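Local atomic coordinates of membrane-bound lytic murein transglycosylase A (Burkholderia pseudomallei, PDB entry 6QK4), a protein that probably cleaves the glycosidic link between N-acetylmuramic acid and N-acetylglucosamine in peptidoglycan, forming a 1,6-anhydro bond in the N-acetylmuramic acid residue, as a lytic transglycosylase. Residues P34-D39 / F82-F87; F90-N95 / S278-G283; E163-Q168 / D234-F239; D257-V260 / P266-P269. One frame throughout, in Å; residues are numbered along the deposited sequence.

Interaction 1: P34-D39 / F82-F87; sequences PGWQDD and FFETYF
W36 meets F83 and E84 in a loop-to-helix contact on the side of the molecule that carries the double-psi beta-barrel fold of MltA-type transglycosylases. Segment 34-39 belongs to the loop between strand 25-27 and helix 44-55, while F83 and E84 lie in the last turns of helix 76-86. The indole is the link: with CG anti to the backbone N (chi1 173°), it reaches across to the helix, where its far corner CH2 rests 3.7 Å from CB of F83. The two side chains cross at about a right angle. F83 continues away from the loop to pack on L302 and F304 of strand 298-307. The cation of R80 meets the indole as well, in a cation-pi contact, and binds W36 O, so the same helix holds both the ring and the backbone of this residue. The polar half of the contact lies nearer the surface. A water joins NE2 of Q37 at 3.0 Å to OE2 of E84 at 2.8 Å, so this single carboxylate oxygen has two donors. The direct one is W36 NE1, 2.8 Å from E84 OE2: the oxygen lies in the indole plane and receives the N-H, at 164°, on its anti lone pair.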
loop_
_atom_site.group_PDB
_atom_site.type_symbol
_atom_site.label_atom_id
_atom_site.label_comp_id
_atom_site.label_asym_id
_atom_site.label_seq_id
_atom_site.Cartn_x
_atom_site.Cartn_y
_atom_site.Cartn_z
ATOM N N PRO A 34 -4.529 -7.199 23.610
ATOM C CA PRO A 34 -4.607 -8.570 23.142
ATOM C C PRO A 34 -3.950 -8.582 21.775
ATOM O O PRO A 34 -4.239 -7.765 20.880
ATOM C CB PRO A 34 -6.113 -8.848 23.082
ATOM C CG PRO A 34 -6.719 -7.502 22.859
ATOM C CD PRO A 34 -5.789 -6.460 23.426
ATOM N N GLY A 35 -2.989 -9.398 21.670
ATOM C CA GLY A 35 -2.247 -9.512 20.458
ATOM C C GLY A 35 -0.844 -8.997 20.593
ATOM O O GLY A 35 -0.008 -9.370 19.783
ATOM N N TRP A 36 -0.526 -8.263 21.661
ATOM C CA TRP A 36 0.828 -7.681 21.756
ATOM C C TRP A 36 1.893 -8.775 21.643
ATOM O O TRP A 36 2.902 -8.602 20.959
ATOM C CB TRP A 36 0.957 -6.898 23.066
ATOM C CG TRP A 36 2.294 -6.365 23.436
ATOM C CD1 TRP A 36 3.017 -6.609 24.584
ATOM C CD2 TRP A 36 3.045 -5.419 22.676
ATOM N NE1 TRP A 36 4.167 -5.844 24.575
ATOM C CE2 TRP A 36 4.221 -5.142 23.383
ATOM C CE3 TRP A 36 2.853 -4.832 21.416
ATOM C CZ2 TRP A 36 5.225 -4.268 22.909
ATOM C CZ3 TRP A 36 3.854 -3.891 20.955
ATOM C CH2 TRP A 36 5.010 -3.630 21.691
ATOM N N GLN A 37 1.717 -9.903 22.343
ATOM C CA GLN A 37 2.749 -10.942 22.265
ATOM C C GLN A 37 2.746 -11.704 20.955
ATOM O O GLN A 37 3.729 -12.417 20.665
ATOM C CB GLN A 37 2.556 -11.934 23.425
ATOM C CG GLN A 37 2.565 -11.212 24.737
ATOM C CD GLN A 37 3.945 -10.735 25.149
ATOM O OE1 GLN A 37 4.946 -11.030 24.525
ATOM N NE2 GLN A 37 3.998 -9.997 26.253
ATOM N N ASP A 38 1.665 -11.591 20.147
ATOM C CA ASP A 38 1.584 -12.269 18.859
ATOM C C ASP A 38 2.437 -11.591 17.770
ATOM O O ASP A 38 2.827 -12.241 16.772
ATOM C CB ASP A 38 0.126 -12.317 18.452
ATOM C CG ASP A 38 -0.697 -13.202 19.347
ATOM O OD1 ASP A 38 -0.249 -14.368 19.583
ATOM O OD2 ASP A 38 -1.817 -12.739 19.725
ATOM N N ASP A 39 2.784 -10.338 17.963
ATOM C CA ASP A 39 3.638 -9.655 17.003
ATOM C C ASP A 39 5.107 -9.963 17.310
ATOM O O ASP A 39 5.583 -9.733 18.436
ATOM C CB ASP A 39 3.362 -8.147 17.080
ATOM C CG ASP A 39 4.140 -7.351 15.985
ATOM O OD1 ASP A 39 4.823 -7.978 15.138
ATOM O OD2 ASP A 39 4.038 -6.114 15.990
ATOM N N PHE A 82 11.644 -1.873 25.183
ATOM C CA PHE A 82 11.620 -0.456 24.889
ATOM C C PHE A 82 10.192 0.059 24.757
ATOM O O PHE A 82 9.870 1.127 25.259
ATOM C CB PHE A 82 12.416 -0.199 23.590
ATOM C CG PHE A 82 12.162 1.132 22.984
ATOM C CD1 PHE A 82 12.864 2.208 23.434
ATOM C CD2 PHE A 82 11.258 1.298 21.929
ATOM C CE1 PHE A 82 12.706 3.477 22.921
ATOM C CE2 PHE A 82 11.073 2.584 21.399
ATOM C CZ PHE A 82 11.811 3.686 21.876
ATOM N N PHE A 83 9.364 -0.586 23.917
ATOM C CA PHE A 83 8.025 -0.034 23.711
ATOM C C PHE A 83 7.229 -0.046 25.031
ATOM O O PHE A 83 6.489 0.895 25.326
ATOM C CB PHE A 83 7.302 -0.834 22.608
ATOM C CG PHE A 83 7.812 -0.536 21.246
ATOM C CD1 PHE A 83 7.595 0.731 20.710
ATOM C CD2 PHE A 83 8.479 -1.479 20.488
ATOM C CE1 PHE A 83 8.037 1.056 19.391
ATOM C CE2 PHE A 83 8.916 -1.166 19.173
ATOM C CZ PHE A 83 8.697 0.093 18.655
ATOM N N GLU A 84 7.428 -1.090 25.847
ATOM C CA GLU A 84 6.674 -1.235 27.098
ATOM C C GLU A 84 7.121 -0.198 28.109
ATOM O O GLU A 84 6.322 0.255 28.931
ATOM C CB GLU A 84 6.837 -2.659 27.658
ATOM C CG GLU A 84 6.079 -3.737 26.831
ATOM C CD GLU A 84 6.243 -5.083 27.418
ATOM O OE1 GLU A 84 6.911 -5.151 28.498
ATOM O OE2 GLU A 84 5.786 -6.082 26.855
ATOM N N THR A 85 8.376 0.252 28.010
ATOM C CA THR A 85 9.003 1.176 28.941
ATOM C C THR A 85 8.770 2.633 28.559
ATOM O O THR A 85 8.586 3.479 29.442
ATOM C CB THR A 85 10.529 0.901 28.991
ATOM O OG1 THR A 85 10.776 -0.403 29.524
ATOM C CG2 THR A 85 11.301 1.937 29.814
ATOM N N TYR A 86 8.805 2.967 27.255
ATOM C CA TYR A 86 8.763 4.360 26.849
ATOM C C TYR A 86 7.388 4.839 26.417
ATOM O O TYR A 86 7.214 6.052 26.238
ATOM C CB TYR A 86 9.787 4.616 25.737
ATOM C CG TYR A 86 11.179 4.707 26.312
ATOM C CD1 TYR A 86 11.956 3.563 26.508
ATOM C CD2 TYR A 86 11.729 5.950 26.634
ATOM C CE1 TYR A 86 13.286 3.664 27.063
ATOM C CE2 TYR A 86 13.018 6.042 27.179
ATOM C CZ TYR A 86 13.773 4.888 27.382
ATOM O OH TYR A 86 15.058 4.954 27.910
ATOM N N PHE A 87 6.407 3.926 26.262
ATOM C CA PHE A 87 5.112 4.321 25.731
ATOM C C PHE A 87 4.014 3.714 26.562
ATOM O O PHE A 87 4.185 2.647 27.165
ATOM C CB PHE A 87 4.904 3.831 24.227
ATOM C CG PHE A 87 5.833 4.505 23.256
ATOM C CD1 PHE A 87 7.117 4.014 23.063
ATOM C CD2 PHE A 87 5.403 5.614 22.553
ATOM C CE1 PHE A 87 8.049 4.684 22.193
ATOM C CE2 PHE A 87 6.285 6.324 21.677
ATOM C CZ PHE A 87 7.640 5.811 21.477
HETATM O O HOH W 1 6.323 -8.664 27.676
#

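Interaction 2: F90-N95 / S278-G283; sequences FQFANN and SSIPLG
F92 joins strand 87-92 to the loop 278-283, its ring touching S279 and I280 in a buried contact. Followed along the first segment, F90 faces elsewhere, its ring edge-to-face with F345 of strand 336-346. The backbones of F90 and F92 are hydrogen-bonded to L343 and M341 of that same strand, which fixes the position from which F92 reaches out. At F92 the side chain turns toward the loop; with CG anti to the backbone N (chi1 -175°), the ring stands out from the strand and offers its far end. CE2 lies 3.7 Å from CG1 of I280 and 3.9 Å from CD1 of I280, so it is the longer branch of the isoleucine that meets the ring, and the two side chains cross obliquely. CZ, at the end of the ring, is 3.7 Å from the carbonyl oxygen of S279 and 4.1 Å from CB of S279. The serine therefore meets the ring through its backbone and CB, while its hydroxyl is hydrogen-bonded to G314 O. Beyond F92 the chain leaves the strand, and N94 turns its amide to another part of the protein, with OD1 accepting from the backbone N of V316. The contact is van der Waals packing of an aromatic ring against an aliphatic branch and a peptide. It fastens the loop between strands 272-274 and 285-291 to the strand pair 87-92 and 336-346, consistent with packing of a connecting loop in the double-psi beta-barrel fold of the 3D domain.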
loop_
_atom_site.group_PDB
_atom_site.type_symbol
_atom_site.label_atom_id
_atom_site.label_comp_id
_atom_site.label_asym_id
_atom_site.label_seq_id
_atom_site.Cartn_x
_atom_site.Cartn_y
_atom_site.Cartn_z
ATOM N N PHE A 90 -3.177 3.315 24.429
ATOM C CA PHE A 90 -4.516 3.833 24.697
ATOM C C PHE A 90 -5.490 3.163 23.751
ATOM O O PHE A 90 -5.403 3.355 22.531
ATOM C CB PHE A 90 -4.643 5.345 24.501
ATOM C CG PHE A 90 -3.938 6.158 25.575
ATOM C CD1 PHE A 90 -2.557 6.186 25.596
ATOM C CD2 PHE A 90 -4.652 6.930 26.529
ATOM C CE1 PHE A 90 -1.860 6.903 26.560
ATOM C CE2 PHE A 90 -3.936 7.687 27.479
ATOM C CZ PHE A 90 -2.550 7.642 27.492
ATOM N N GLN A 91 -6.428 2.414 24.303
ATOM C CA GLN A 91 -7.499 1.855 23.453
ATOM C C GLN A 91 -8.247 2.985 22.734
ATOM O O GLN A 91 -8.612 3.984 23.353
ATOM C CB GLN A 91 -8.438 1.006 24.353
ATOM C CG GLN A 91 -9.771 0.665 23.682
ATOM C CD GLN A 91 -10.779 0.224 24.699
ATOM O OE1 GLN A 91 -10.824 -0.953 25.050
ATOM N NE2 GLN A 91 -11.583 1.154 25.175
ATOM N N PHE A 92 -8.406 2.871 21.392
ATOM C CA PHE A 92 -8.896 3.971 20.554
ATOM C C PHE A 92 -10.288 3.652 20.037
ATOM O O PHE A 92 -10.497 2.597 19.409
ATOM C CB PHE A 92 -7.943 4.141 19.384
ATOM C CG PHE A 92 -8.247 5.320 18.496
ATOM C CD1 PHE A 92 -8.494 6.567 19.043
ATOM C CD2 PHE A 92 -8.244 5.168 17.116
ATOM C CE1 PHE A 92 -8.728 7.691 18.196
ATOM C CE2 PHE A 92 -8.522 6.276 16.281
ATOM C CZ PHE A 92 -8.747 7.528 16.820
ATOM N N ALA A 93 -11.248 4.533 20.317
ATOM C CA ALA A 93 -12.597 4.315 19.827
ATOM C C ALA A 93 -13.034 5.359 18.801
ATOM O O ALA A 93 -12.558 6.508 18.790
ATOM C CB ALA A 93 -13.591 4.303 20.989
ATOM N N ASN A 94 -13.968 4.941 17.948
ATOM C CA ASN A 94 -14.687 5.864 17.068
ATOM C C ASN A 94 -15.495 6.883 17.886
ATOM O O ASN A 94 -15.814 6.678 19.050
ATOM C CB ASN A 94 -15.640 5.079 16.169
ATOM C CG ASN A 94 -14.910 4.279 15.134
ATOM O OD1 ASN A 94 -14.107 4.841 14.387
ATOM N ND2 ASN A 94 -15.153 2.953 15.106
ATOM N N ASN A 95 -15.854 8.000 17.254
ATOM C CA ASN A 95 -16.561 9.007 18.066
ATOM C C ASN A 95 -17.960 8.545 18.479
ATOM O O ASN A 95 -18.526 9.072 19.460
ATOM C CB ASN A 95 -16.633 10.336 17.308
ATOM C CG ASN A 95 -15.296 11.101 17.362
ATOM O OD1 ASN A 95 -14.663 11.203 18.425
ATOM N ND2 ASN A 95 -14.860 11.622 16.208
ATOM N N SER A 278 -6.585 13.722 11.137
ATOM C CA SER A 278 -7.317 14.411 12.184
ATOM C C SER A 278 -7.813 13.484 13.269
ATOM O O SER A 278 -8.144 13.952 14.354
ATOM C CB SER A 278 -8.498 15.204 11.590
ATOM O OG SER A 278 -9.542 14.308 11.234
ATOM N N SER A 279 -7.815 12.144 13.042
ATOM C CA SER A 279 -8.072 11.170 14.088
ATOM C C SER A 279 -6.798 10.622 14.712
ATOM O O SER A 279 -6.713 10.470 15.928
ATOM C CB SER A 279 -8.919 9.992 13.490
ATOM O OG SER A 279 -10.229 10.453 13.170
ATOM N N ILE A 280 -5.782 10.363 13.898
ATOM C CA ILE A 280 -4.518 9.776 14.315
ATOM C C ILE A 280 -3.403 10.620 13.705
ATOM O O ILE A 280 -3.112 10.522 12.501
ATOM C CB ILE A 280 -4.410 8.306 13.841
ATOM C CG1 ILE A 280 -5.626 7.505 14.326
ATOM C CG2 ILE A 280 -3.117 7.715 14.351
ATOM C CD1 ILE A 280 -5.695 6.057 13.670
ATOM N N PRO A 281 -2.750 11.457 14.489
ATOM C CA PRO A 281 -1.721 12.351 13.924
ATOM C C PRO A 281 -0.570 11.568 13.312
ATOM O O PRO A 281 -0.172 10.512 13.810
ATOM C CB PRO A 281 -1.230 13.148 15.148
ATOM C CG PRO A 281 -2.357 13.062 16.153
ATOM C CD PRO A 281 -2.999 11.699 15.927
ATOM N N LEU A 282 -0.021 12.101 12.217
ATOM C CA LEU A 282 1.171 11.472 11.673
ATOM C C LEU A 282 2.264 11.384 12.738
ATOM O O LEU A 282 2.483 12.304 13.554
ATOM C CB LEU A 282 1.667 12.245 10.446
ATOM C CG LEU A 282 0.750 12.141 9.240
ATOM C CD1 LEU A 282 1.210 13.150 8.187
ATOM C CD2 LEU A 282 0.629 10.722 8.653
ATOM N N GLY A 283 2.924 10.219 12.767
ATOM C CA GLY A 283 3.936 9.905 13.760
ATOM C C GLY A 283 3.426 9.003 14.891
ATOM O O GLY A 283 4.246 8.469 15.644
#

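Interaction 3: E163-Q168 / D234-F239; sequences EAFFLQ and DTNPRF
The amide nitrogen of Q168 sits over the centre of the F239 ring, with NE2 3.4 Å above the ring plane and the amide and ring planes 88° apart. NE2 is also hydrogen-bonded to the carbonyl oxygen of V240, which fixes the amide's rotation; an N-H of this nearly upright group could thus face the pi cloud. OE1 of Q168 accepts from R141, so both ends of this buried amide are engaged. A second amide meets a ring one turn earlier on the helix. ND2 of N236 lies 3.4 Å from CZ of F165, obliquely to the ring, while CB of N236 approaches the ring edge in its plane, 3.8 Å from CE2 of F165. The F165 ring extends to this point because its CG is anti to the backbone N (chi1 -176°). At the other end of the asparagine amide, OD1 of N236 accepts from the backbone N of R238 at 3.1 Å, forming an Asx turn, and also from the backbone N of R196. In the MltA-specific insert domain, helix 161-170 is thereby packed against the loop that carries the chain from helix 229-234 into strand 240-244, with helix 141-147 and strand 123-126 also lining F239.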
loop_
_atom_site.group_PDB
_atom_site.type_symbol
_atom_site.label_atom_id
_atom_site.label_comp_id
_atom_site.label_asym_id
_atom_site.label_seq_id
_atom_site.Cartn_x
_atom_site.Cartn_y
_atom_site.Cartn_z
ATOM N N GLU A 163 1.507 -6.386 -15.834
ATOM C CA GLU A 163 2.012 -5.417 -14.863
ATOM C C GLU A 163 1.769 -3.973 -15.298
ATOM O O GLU A 163 1.452 -3.124 -14.461
ATOM C CB GLU A 163 3.499 -5.639 -14.609
ATOM C CG GLU A 163 3.797 -7.024 -14.079
ATOM C CD GLU A 163 5.264 -7.272 -13.754
ATOM O OE1 GLU A 163 6.016 -6.313 -13.534
ATOM O OE2 GLU A 163 5.653 -8.468 -13.701
ATOM N N ALA A 164 1.980 -3.659 -16.585
ATOM C CA ALA A 164 1.712 -2.310 -17.073
ATOM C C ALA A 164 0.249 -1.935 -16.857
ATOM O O ALA A 164 -0.071 -0.825 -16.421
ATOM C CB ALA A 164 2.058 -2.222 -18.575
ATOM N N PHE A 165 -0.645 -2.860 -17.176
ATOM C CA PHE A 165 -2.071 -2.663 -16.980
ATOM C C PHE A 165 -2.392 -2.360 -15.530
ATOM O O PHE A 165 -3.182 -1.459 -15.237
ATOM C CB PHE A 165 -2.794 -3.924 -17.429
ATOM C CG PHE A 165 -4.273 -3.834 -17.372
ATOM C CD1 PHE A 165 -4.964 -4.134 -16.184
ATOM C CD2 PHE A 165 -4.999 -3.478 -18.529
ATOM C CE1 PHE A 165 -6.372 -4.087 -16.133
ATOM C CE2 PHE A 165 -6.426 -3.448 -18.502
ATOM C CZ PHE A 165 -7.095 -3.755 -17.312
ATOM N N PHE A 166 -1.836 -3.136 -14.600
ATOM C CA PHE A 166 -2.156 -2.865 -13.191
ATOM C C PHE A 166 -1.430 -1.673 -12.624
ATOM O O PHE A 166 -1.922 -1.077 -11.661
ATOM C CB PHE A 166 -1.908 -4.122 -12.349
ATOM C CG PHE A 166 -3.003 -5.141 -12.564
ATOM C CD1 PHE A 166 -4.306 -4.854 -12.161
ATOM C CD2 PHE A 166 -2.770 -6.305 -13.258
ATOM C CE1 PHE A 166 -5.330 -5.737 -12.409
ATOM C CE2 PHE A 166 -3.792 -7.207 -13.491
ATOM C CZ PHE A 166 -5.070 -6.927 -13.082
ATOM N N LEU A 167 -0.324 -1.251 -13.243
ATOM C CA LEU A 167 0.246 0.027 -12.856
ATOM C C LEU A 167 -0.695 1.152 -13.249
ATOM O O LEU A 167 -0.852 2.120 -12.498
ATOM C CB LEU A 167 1.622 0.200 -13.504
ATOM C CG LEU A 167 2.293 1.553 -13.432
ATOM C CD1 LEU A 167 2.722 1.739 -11.988
ATOM C CD2 LEU A 167 3.513 1.593 -14.274
ATOM N N GLN A 168 -1.319 1.045 -14.438
ATOM C CA GLN A 168 -2.355 2.006 -14.810
ATOM C C GLN A 168 -3.505 2.034 -13.811
ATOM O O GLN A 168 -4.019 3.108 -13.510
ATOM C CB GLN A 168 -2.903 1.705 -16.201
ATOM C CG GLN A 168 -1.983 2.125 -17.289
ATOM C CD GLN A 168 -2.488 1.661 -18.634
ATOM O OE1 GLN A 168 -2.839 0.501 -18.821
ATOM N NE2 GLN A 168 -2.481 2.567 -19.587
ATOM N N ASP A 234 -7.846 -5.038 -24.135
ATOM C CA ASP A 234 -8.722 -4.135 -24.866
ATOM C C ASP A 234 -10.159 -4.165 -24.357
ATOM O O ASP A 234 -10.925 -3.248 -24.660
ATOM C CB ASP A 234 -8.714 -4.482 -26.342
ATOM C CG ASP A 234 -7.526 -3.934 -27.063
ATOM O OD1 ASP A 234 -6.742 -3.167 -26.448
ATOM O OD2 ASP A 234 -7.359 -4.290 -28.239
ATOM N N THR A 235 -10.542 -5.163 -23.563
ATOM C CA THR A 235 -11.878 -5.116 -22.989
ATOM C C THR A 235 -12.026 -4.033 -21.926
ATOM O O THR A 235 -13.145 -3.824 -21.457
ATOM C CB THR A 235 -12.268 -6.469 -22.390
ATOM O OG1 THR A 235 -11.485 -6.711 -21.221
ATOM C CG2 THR A 235 -12.066 -7.588 -23.380
ATOM N N ASN A 236 -10.930 -3.369 -21.493
ATOM C CA ASN A 236 -10.992 -2.233 -20.587
ATOM C C ASN A 236 -10.796 -0.947 -21.369
ATOM O O ASN A 236 -9.653 -0.606 -21.711
ATOM C CB ASN A 236 -9.922 -2.344 -19.479
ATOM C CG ASN A 236 -9.837 -1.082 -18.632
ATOM O OD1 ASN A 236 -10.828 -0.366 -18.506
ATOM N ND2 ASN A 236 -8.651 -0.780 -18.051
ATOM N N PRO A 237 -11.842 -0.165 -21.622
ATOM C CA PRO A 237 -11.659 1.041 -22.447
ATOM C C PRO A 237 -10.824 2.113 -21.776
ATOM O O PRO A 237 -10.254 2.966 -22.476
ATOM C CB PRO A 237 -13.095 1.522 -22.720
ATOM C CG PRO A 237 -13.929 0.894 -21.680
ATOM C CD PRO A 237 -13.248 -0.393 -21.235
ATOM N N ARG A 238 -10.702 2.093 -20.450
ATOM C CA ARG A 238 -9.916 3.125 -19.795
ATOM C C ARG A 238 -8.425 2.953 -20.085
ATOM O O ARG A 238 -7.921 1.824 -20.186
ATOM C CB ARG A 238 -10.175 3.096 -18.289
ATOM C CG ARG A 238 -9.649 4.308 -17.586
ATOM C CD ARG A 238 -10.056 4.244 -16.141
ATOM N NE ARG A 238 -9.742 5.470 -15.417
ATOM C CZ ARG A 238 -10.361 6.643 -15.586
ATOM N NH1 ARG A 238 -11.337 6.782 -16.491
ATOM N NH2 ARG A 238 -9.992 7.693 -14.859
ATOM N N PHE A 239 -7.738 4.086 -20.237
ATOM C CA PHE A 239 -6.299 4.175 -20.516
ATOM C C PHE A 239 -5.670 5.293 -19.688
ATOM O O PHE A 239 -6.070 6.458 -19.799
ATOM C CB PHE A 239 -6.009 4.422 -22.012
ATOM C CG PHE A 239 -4.618 4.038 -22.403
ATOM C CD1 PHE A 239 -4.330 2.707 -22.732
ATOM C CD2 PHE A 239 -3.589 4.962 -22.354
ATOM C CE1 PHE A 239 -3.021 2.343 -23.070
ATOM C CE2 PHE A 239 -2.276 4.610 -22.660
ATOM C CZ PHE A 239 -1.994 3.287 -23.002
#

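Interaction 4: D257-V260 / P266-P269; sequences DGPV and PLTP
P259 pairs with L267, and V260 with P266, across a small hairpin-like loop, closed by a single beta bridge between V260 and P266, whose CA atoms are 4.1 Å apart. Both segments lie in the connection from strand 240-244 to strand 272-274, where the chain returns from the insert domain towards the 3D domain. Polar interactions centre on the carbonyl oxygen of P259. It accepts the backbone N of L267 at 2.8 Å, with an N-H...O angle of 170°, the nitrogen lying nearly along the C=O axis; a CA-H...O contact from CA of P266, at 3.3 Å, adds to the same oxygen. Further out, a water accepts from N of G258 and donates to O of L267, extending the pairing where the backbones diverge. Apolar contacts are lighter. CB of D257 lies 4.0 Å from CB of P266, though D257 is poorly ordered and this contact less certain, and the prolyl ring of P259 crosses the leucine side chain at about a right angle. P259 and L267 both also touch F321 of strand 317-324, placing this loop against the barrel strands. L267, with CG beside the backbone N (chi1 -54°), lies alongside the accepting carbonyl of P259: its CG is 3.4 Å from P259 O, and its CD1 lies 4.1 Å from CG of P259.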
loop_
_atom_site.group_PDB
_atom_site.type_symbol
_atom_site.label_atom_id
_atom_site.label_comp_id
_atom_site.label_asym_id
_atom_site.label_seq_id
_atom_site.Cartn_x
_atom_site.Cartn_y
_atom_site.Cartn_z
ATOM N N ASP A 257 14.705 2.458 -1.049
ATOM C CA ASP A 257 13.718 2.022 -0.056
ATOM C C ASP A 257 12.299 2.249 -0.605
ATOM O O ASP A 257 12.122 2.719 -1.734
ATOM C CB ASP A 257 13.928 2.767 1.272
ATOM C CG ASP A 257 15.413 2.935 1.643
ATOM O OD1 ASP A 257 16.191 1.953 1.546
ATOM O OD2 ASP A 257 15.801 4.058 2.033
ATOM N N GLY A 258 11.277 1.932 0.212
ATOM C CA GLY A 258 9.879 2.124 -0.153
ATOM C C GLY A 258 9.517 3.559 -0.532
ATOM O O GLY A 258 10.339 4.461 -0.427
ATOM N N PRO A 259 8.276 3.797 -0.962
ATOM C CA PRO A 259 7.884 5.164 -1.360
ATOM C C PRO A 259 7.900 6.092 -0.167
ATOM O O PRO A 259 7.742 5.651 0.977
ATOM C CB PRO A 259 6.455 4.986 -1.893
ATOM C CG PRO A 259 5.952 3.798 -1.172
ATOM C CD PRO A 259 7.127 2.885 -0.938
ATOM N N VAL A 260 8.052 7.395 -0.427
ATOM C CA VAL A 260 7.931 8.391 0.643
ATOM C C VAL A 260 6.468 8.746 0.800
ATOM O O VAL A 260 5.782 9.031 -0.195
ATOM C CB VAL A 260 8.756 9.657 0.333
ATOM C CG1 VAL A 260 8.483 10.749 1.357
ATOM C CG2 VAL A 260 10.226 9.338 0.376
ATOM N N PRO A 266 10.429 7.321 3.997
ATOM C CA PRO A 266 10.091 6.072 3.284
ATOM C C PRO A 266 9.218 5.163 4.150
ATOM O O PRO A 266 9.498 4.950 5.336
ATOM C CB PRO A 266 11.454 5.416 3.054
ATOM C CG PRO A 266 12.467 6.497 3.199
ATOM C CD PRO A 266 11.880 7.516 4.175
ATOM N N LEU A 267 8.161 4.643 3.558
ATOM C CA LEU A 267 7.291 3.658 4.249
ATOM C C LEU A 267 7.982 2.311 4.420
ATOM O O LEU A 267 8.729 1.854 3.554
ATOM C CB LEU A 267 5.997 3.476 3.454
ATOM C CG LEU A 267 5.233 4.769 3.147
ATOM C CD1 LEU A 267 3.988 4.531 2.309
ATOM C CD2 LEU A 267 4.836 5.380 4.468
ATOM N N THR A 268 7.659 1.608 5.542
ATOM C CA THR A 268 8.223 0.282 5.782
ATOM C C THR A 268 7.157 -0.786 5.550
ATOM O O THR A 268 6.063 -0.704 6.139
ATOM C CB THR A 268 8.708 0.221 7.233
ATOM O OG1 THR A 268 9.695 1.228 7.414
ATOM C CG2 THR A 268 9.364 -1.175 7.528
ATOM N N PRO A 269 7.392 -1.777 4.702
ATOM C CA PRO A 269 6.363 -2.804 4.460
ATOM C C PRO A 269 5.870 -3.432 5.754
ATOM O O PRO A 269 6.662 -3.839 6.594
ATOM C CB PRO A 269 7.086 -3.839 3.587
ATOM C CG PRO A 269 8.122 -2.970 2.756
ATOM C CD PRO A 269 8.595 -1.943 3.860
HETATM O O HOH W 2 11.587 1.577 3.149
#

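Interactions 1 and 2 follow each other along the chain, helix 76-86 running straight into strand 87-92, and their centres lie about 18 Å apart on one side of the molecule. Interaction 3, in the insert domain, lies on the opposite side of the chain's centre, about 43 Å between centres from interaction 1 and 37 Å from interaction 2. Interaction 4 falls between, about 25 Å from interaction 3 and 22 Å from interaction 2, centre to centre. Residues 90 and 283 bracket both 3 and 4 in sequence: the chain leaves the barrel side, builds the insert, and returns through 257-269, consistent with the two-part architecture of MltA-type enzymes.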